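Amino acid ABC transporter, binding protein (Thermus thermophilus, PDB 3VV5) binds the lysine analogue L-thialysine and probably delivers amino acids of this kind to an ABC transporter for uptake into the cell. Local coordinates at residues E37-N50 with N92-G104. Numbering follows the deposited sequence.
With SLZ (L-thialysine), chain C.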
loop_
_atom_site.group_PDB
_atom_site.type_symbol
_atom_site.label_atom_id
_atom_site.label_comp_id
_atom_site.label_asym_id
_atom_site.label_seq_id
_atom_site.Cartn_x
_atom_site.Cartn_y
_atom_site.Cartn_z
ATOM N N GLU A 37 19.173 13.680 -6.547
ATOM C CA GLU A 37 18.521 12.675 -5.682
ATOM C C GLU A 37 17.044 12.990 -5.433
ATOM O O GLU A 37 16.670 14.143 -5.324
ATOM C CB GLU A 37 19.255 12.515 -4.344
ATOM C CG GLU A 37 19.562 13.835 -3.615
ATOM C CD GLU A 37 18.928 13.933 -2.239
ATOM O OE1 GLU A 37 18.348 15.010 -1.944
ATOM O OE2 GLU A 37 19.004 12.952 -1.455
ATOM N N ILE A 38 16.215 11.946 -5.349
ATOM C CA ILE A 38 14.814 12.088 -4.976
ATOM C C ILE A 38 14.544 11.280 -3.690
ATOM O O ILE A 38 14.896 10.086 -3.585
ATOM C CB ILE A 38 13.868 11.670 -6.140
ATOM C CG1 ILE A 38 12.413 12.073 -5.831
ATOM C CG2 ILE A 38 13.991 10.152 -6.461
ATOM C CD1 ILE A 38 11.554 12.231 -7.051
ATOM N N ARG A 39 13.931 11.947 -2.720
ATOM C CA ARG A 39 13.603 11.321 -1.445
ATOM C C ARG A 39 12.220 10.715 -1.525
ATOM O O ARG A 39 11.245 11.418 -1.805
ATOM C CB ARG A 39 13.604 12.334 -0.307
ATOM C CG ARG A 39 14.812 13.277 -0.205
ATOM C CD ARG A 39 14.601 14.117 1.053
ATOM N NE ARG A 39 14.921 15.531 0.884
ATOM C CZ ARG A 39 14.044 16.492 0.571
ATOM N NH1 ARG A 39 14.477 17.741 0.464
ATOM N NH2 ARG A 39 12.750 16.229 0.353
ATOM N N ILE A 40 12.131 9.420 -1.234
ATOM C CA ILE A 40 10.882 8.670 -1.389
ATOM C C ILE A 40 10.423 8.115 -0.038
ATOM O O ILE A 40 11.179 7.407 0.627
ATOM C CB ILE A 40 11.067 7.496 -2.378
ATOM C CG1 ILE A 40 11.888 7.928 -3.611
ATOM C CG2 ILE A 40 9.700 6.909 -2.794
ATOM C CD1 ILE A 40 12.152 6.757 -4.593
ATOM N N GLY A 41 9.198 8.442 0.365
ATOM C CA GLY A 41 8.655 7.965 1.651
ATOM C C GLY A 41 7.909 6.662 1.429
ATOM O O GLY A 41 7.185 6.519 0.440
ATOM N N THR A 42 8.141 5.685 2.300
ATOM C CA THR A 42 7.374 4.438 2.255
ATOM C C THR A 42 7.234 3.907 3.691
ATOM O O THR A 42 7.697 4.553 4.618
ATOM C CB THR A 42 7.995 3.378 1.304
ATOM O OG1 THR A 42 6.978 2.442 0.933
ATOM C CG2 THR A 42 9.126 2.617 1.974
ATOM N N GLU A 43 6.597 2.757 3.867
ATOM C CA GLU A 43 6.400 2.213 5.205
ATOM C C GLU A 43 7.429 1.141 5.544
ATOM O O GLU A 43 8.188 1.291 6.517
ATOM C CB GLU A 43 4.978 1.651 5.371
ATOM C CG GLU A 43 4.708 1.130 6.799
ATOM C CD GLU A 43 3.683 0.017 6.823
ATOM O OE1 GLU A 43 3.760 -0.856 5.937
ATOM O OE2 GLU A 43 2.810 0.006 7.720
ATOM N N GLY A 44 7.427 0.054 4.775
ATOM C CA GLY A 44 8.376 -1.034 4.994
ATOM C C GLY A 44 7.787 -2.126 5.881
ATOM O O GLY A 44 8.527 -2.950 6.409
ATOM N N ALA A 45 6.466 -2.136 6.059
ATOM C CA ALA A 45 5.822 -3.220 6.810
ATOM C C ALA A 45 4.615 -3.814 6.079
ATOM O O ALA A 45 3.643 -4.275 6.708
ATOM C CB ALA A 45 5.454 -2.752 8.228
ATOM N N PHE A 46 4.678 -3.822 4.745
ATOM C CA PHE A 46 3.536 -4.271 3.926
ATOM C C PHE A 46 3.992 -5.198 2.805
ATOM O O PHE A 46 3.969 -4.804 1.641
ATOM C CB PHE A 46 2.806 -3.040 3.337
ATOM C CG PHE A 46 1.322 -3.245 3.061
ATOM C CD1 PHE A 46 0.460 -3.707 4.064
ATOM C CD2 PHE A 46 0.776 -2.912 1.822
ATOM C CE1 PHE A 46 -0.924 -3.844 3.835
ATOM C CE2 PHE A 46 -0.631 -3.051 1.562
ATOM C CZ PHE A 46 -1.470 -3.511 2.564
ATOM N N PRO A 47 4.453 -6.431 3.148
ATOM C CA PRO A 47 4.904 -7.328 2.089
ATOM C C PRO A 47 3.691 -7.815 1.283
ATOM O O PRO A 47 2.636 -8.104 1.882
ATOM C CB PRO A 47 5.525 -8.503 2.867
ATOM C CG PRO A 47 4.748 -8.522 4.186
ATOM C CD PRO A 47 4.529 -7.060 4.493
ATOM N N PRO A 48 3.842 -7.997 -0.039
ATOM C CA PRO A 48 5.070 -7.899 -0.857
ATOM C C PRO A 48 5.251 -6.545 -1.544
ATOM O O PRO A 48 6.079 -6.426 -2.441
ATOM C CB PRO A 48 4.837 -8.983 -1.923
ATOM C CG PRO A 48 3.345 -8.910 -2.150
ATOM C CD PRO A 48 2.752 -8.662 -0.785
ATOM N N PHE A 49 4.492 -5.538 -1.131
ATOM C CA PHE A 49 4.532 -4.206 -1.783
ATOM C C PHE A 49 5.719 -3.345 -1.363
ATOM O O PHE A 49 6.446 -2.800 -2.220
ATOM C CB PHE A 49 3.214 -3.474 -1.531
ATOM C CG PHE A 49 2.059 -4.096 -2.257
ATOM C CD1 PHE A 49 1.913 -3.893 -3.634
ATOM C CD2 PHE A 49 1.152 -4.910 -1.595
ATOM C CE1 PHE A 49 0.886 -4.492 -4.333
ATOM C CE2 PHE A 49 0.090 -5.511 -2.294
ATOM C CZ PHE A 49 -0.044 -5.295 -3.666
ATOM N N ASN A 50 5.901 -3.203 -0.047
ATOM C CA ASN A 50 7.040 -2.460 0.498
ATOM C C ASN A 50 7.348 -2.998 1.891
ATOM O O ASN A 50 6.498 -2.960 2.786
ATOM C CB ASN A 50 6.795 -0.924 0.515
ATOM C CG ASN A 50 5.579 -0.501 1.377
ATOM O OD1 ASN A 50 5.704 -0.224 2.582
ATOM N ND2 ASN A 50 4.407 -0.415 0.745
ATOM N N ASN A 92 3.469 16.337 2.907
ATOM C CA ASN A 92 3.033 17.730 2.854
ATOM C C ASN A 92 3.924 18.713 3.600
ATOM O O ASN A 92 3.866 19.910 3.345
ATOM C CB ASN A 92 1.578 17.866 3.309
ATOM C CG ASN A 92 0.582 17.659 2.175
ATOM O OD1 ASN A 92 0.790 18.118 1.046
ATOM N ND2 ASN A 92 -0.512 16.966 2.472
ATOM N N GLN A 93 4.733 18.202 4.533
ATOM C CA GLN A 93 5.711 19.011 5.252
ATOM C C GLN A 93 7.043 19.048 4.511
ATOM O O GLN A 93 7.950 19.791 4.888
ATOM C CB GLN A 93 5.917 18.459 6.668
ATOM C CG GLN A 93 4.667 18.540 7.512
ATOM C CD GLN A 93 4.875 17.984 8.897
ATOM O OE1 GLN A 93 5.561 16.978 9.075
ATOM N NE2 GLN A 93 4.271 18.633 9.895
ATOM N N GLY A 94 7.162 18.241 3.462
ATOM C CA GLY A 94 8.356 18.262 2.626
ATOM C C GLY A 94 9.488 17.344 3.067
ATOM O O GLY A 94 10.610 17.495 2.614
ATOM N N ARG A 95 9.191 16.399 3.955
ATOM C CA ARG A 95 10.172 15.403 4.425
ATOM C C ARG A 95 10.642 14.490 3.284
ATOM O O ARG A 95 11.807 14.082 3.233
ATOM C CB ARG A 95 9.590 14.589 5.605
ATOM C CG ARG A 95 10.461 13.403 6.082
ATOM C CD ARG A 95 11.568 13.837 7.021
ATOM N NE ARG A 95 12.479 12.760 7.442
ATOM C CZ ARG A 95 12.257 11.909 8.446
ATOM N NH1 ARG A 95 11.126 11.955 9.132
ATOM N NH2 ARG A 95 13.168 10.992 8.756
ATOM N N PHE A 96 9.736 14.169 2.368
ATOM C CA PHE A 96 10.097 13.418 1.165
ATOM C C PHE A 96 9.461 14.123 -0.030
ATOM O O PHE A 96 8.545 14.938 0.140
ATOM C CB PHE A 96 9.610 11.956 1.187
ATOM C CG PHE A 96 8.970 11.500 2.483
ATOM C CD1 PHE A 96 9.729 10.920 3.487
ATOM C CD2 PHE A 96 7.589 11.570 2.651
ATOM C CE1 PHE A 96 9.129 10.444 4.664
ATOM C CE2 PHE A 96 6.987 11.103 3.827
ATOM C CZ PHE A 96 7.753 10.547 4.829
ATOM N N ASP A 97 9.920 13.796 -1.234
ATOM C CA ASP A 97 9.381 14.401 -2.458
ATOM C C ASP A 97 8.124 13.694 -2.948
ATOM O O ASP A 97 7.177 14.333 -3.437
ATOM C CB ASP A 97 10.447 14.410 -3.556
ATOM C CG ASP A 97 11.675 15.151 -3.141
ATOM O OD1 ASP A 97 11.531 16.320 -2.713
ATOM O OD2 ASP A 97 12.778 14.572 -3.217
ATOM N N PHE A 98 8.111 12.371 -2.811
ATOM C CA PHE A 98 6.898 11.602 -3.046
ATOM C C PHE A 98 6.820 10.376 -2.156
ATOM O O PHE A 98 7.813 9.957 -1.548
ATOM C CB PHE A 98 6.659 11.260 -4.534
ATOM C CG PHE A 98 7.461 10.077 -5.082
ATOM C CD1 PHE A 98 6.865 8.813 -5.219
ATOM C CD2 PHE A 98 8.768 10.259 -5.560
ATOM C CE1 PHE A 98 7.589 7.720 -5.766
ATOM C CE2 PHE A 98 9.509 9.182 -6.146
ATOM C CZ PHE A 98 8.920 7.914 -6.242
ATOM N N VAL A 99 5.624 9.815 -2.110
ATOM C CA VAL A 99 5.362 8.640 -1.303
ATOM C C VAL A 99 4.821 7.534 -2.218
ATOM O O VAL A 99 3.950 7.783 -3.066
ATOM C CB VAL A 99 4.337 8.966 -0.180
ATOM C CG1 VAL A 99 3.825 7.688 0.524
ATOM C CG2 VAL A 99 4.943 9.914 0.845
ATOM N N ILE A 100 5.341 6.320 -2.035
ATOM C CA ILE A 100 4.767 5.116 -2.653
ATOM C C ILE A 100 4.677 4.056 -1.590
ATOM O O ILE A 100 5.689 3.473 -1.188
ATOM C CB ILE A 100 5.553 4.660 -3.934
ATOM C CG1 ILE A 100 4.833 3.503 -4.660
ATOM C CG2 ILE A 100 7.052 4.371 -3.633
ATOM C CD1 ILE A 100 5.460 3.231 -6.046
ATOM N N ALA A 101 3.454 3.844 -1.099
ATOM C CA ALA A 101 3.232 3.047 0.090
ATOM C C ALA A 101 1.812 2.447 0.099
ATOM O O ALA A 101 1.179 2.311 1.154
ATOM C CB ALA A 101 3.476 3.903 1.322
ATOM N N SER A 102 1.333 2.092 -1.087
ATOM C CA SER A 102 0.062 1.393 -1.279
ATOM C C SER A 102 -1.177 2.206 -0.876
ATOM O O SER A 102 -2.163 1.625 -0.427
ATOM C CB SER A 102 0.090 0.033 -0.556
ATOM O OG SER A 102 1.002 -0.860 -1.184
ATOM N N HIS A 103 -1.144 3.526 -1.047
ATOM C CA HIS A 103 -2.317 4.349 -0.717
ATOM C C HIS A 103 -3.401 4.184 -1.755
ATOM O O HIS A 103 -3.198 4.498 -2.930
ATOM C CB HIS A 103 -1.984 5.841 -0.613
ATOM C CG HIS A 103 -1.130 6.194 0.563
ATOM N ND1 HIS A 103 -1.658 6.613 1.772
ATOM C CD2 HIS A 103 0.212 6.194 0.716
ATOM C CE1 HIS A 103 -0.668 6.863 2.615
ATOM N NE2 HIS A 103 0.475 6.631 1.993
ATOM N N GLY A 104 -4.555 3.715 -1.315
ATOM C CA GLY A 104 -5.748 3.759 -2.144
ATOM C C GLY A 104 -6.191 5.202 -2.296
ATOM O O GLY A 104 -6.045 5.994 -1.386
HETATM N N SLZ C . -4.362 0.064 0.827
HETATM C CA SLZ C . -4.110 0.580 2.192
HETATM C CB SLZ C . -2.597 0.860 2.401
HETATM S SG SLZ C . -1.598 -0.260 3.446
HETATM C CD SLZ C . -0.010 0.614 3.207
HETATM C CE SLZ C . 1.191 0.145 4.035
HETATM N NZ SLZ C . 2.419 0.460 3.288
HETATM C C SLZ C . -4.815 1.933 2.239
HETATM O O SLZ C . -5.171 2.366 3.347
HETATM O OXT SLZ C . -4.985 2.520 1.146
#
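Phe96 lays one ring face over Gly41, whose CA stands 3.7 Å from the ring centroid and 14° off the ring normal, a CH-pi contact at a point where strand 37-42 has no side chain; Arg95 CB covers the opposite face. At Asp97 the backbone and carboxylate grip Arg39 together: Asp97 N donates to Arg39 O at 2.8 Å, and Arg39 N meets Asp97 OD2 at 2.9 Å on its anti side. The same carboxylate forms a salt bridge with Arg27, whereas the one with the Arg39 guanidinium is purely electrostatic, since OD1 lies well out of the guanidinium plane.

Phe98 has its CG wedged between backbone N and carbonyl carbon; this chi1 of 80° lays the ring beside Ile40, with Ile40 CG2 over one face in a CH-pi contact, while Ile38 CD1 reaches the ring edge. Parallel pairing is fixed by Gly41 N to Phe98 O (2.8 Å) and Ile100 N to Gly41 O (3.1 Å) on either side of Val99. Thr42 extends it with a side-chain bond, OG1 to Ile100 O at 2.7 Å, just before the chain turns at Ala101.

From that corner on the segments line the ligand pocket. Ala101 O accepts a hydrogen bond from the thialysine NZ at 3.1 Å, with a weak bond from NZ to Glu43 OE1, whose other oxygen is held by Gln147; Ser102 O takes the amino N and Gly104 N the carboxylate. Phe46 covers the thialysine sulfur with a ring face and turns its edge to Ser102 OG, which is hydrogen-bonded to Glu62 and Tyr120.

Strand 37-42 runs between strands 76-81 and 98-100, both parallel to it, in the sheet of a periplasmic-binding-protein lobe. Helix 61-72 touches Ile38 and Ile100, helix 87-92 touches Phe96 and Ala101, and strand 206-222 pairs antiparallel with strand 98-100.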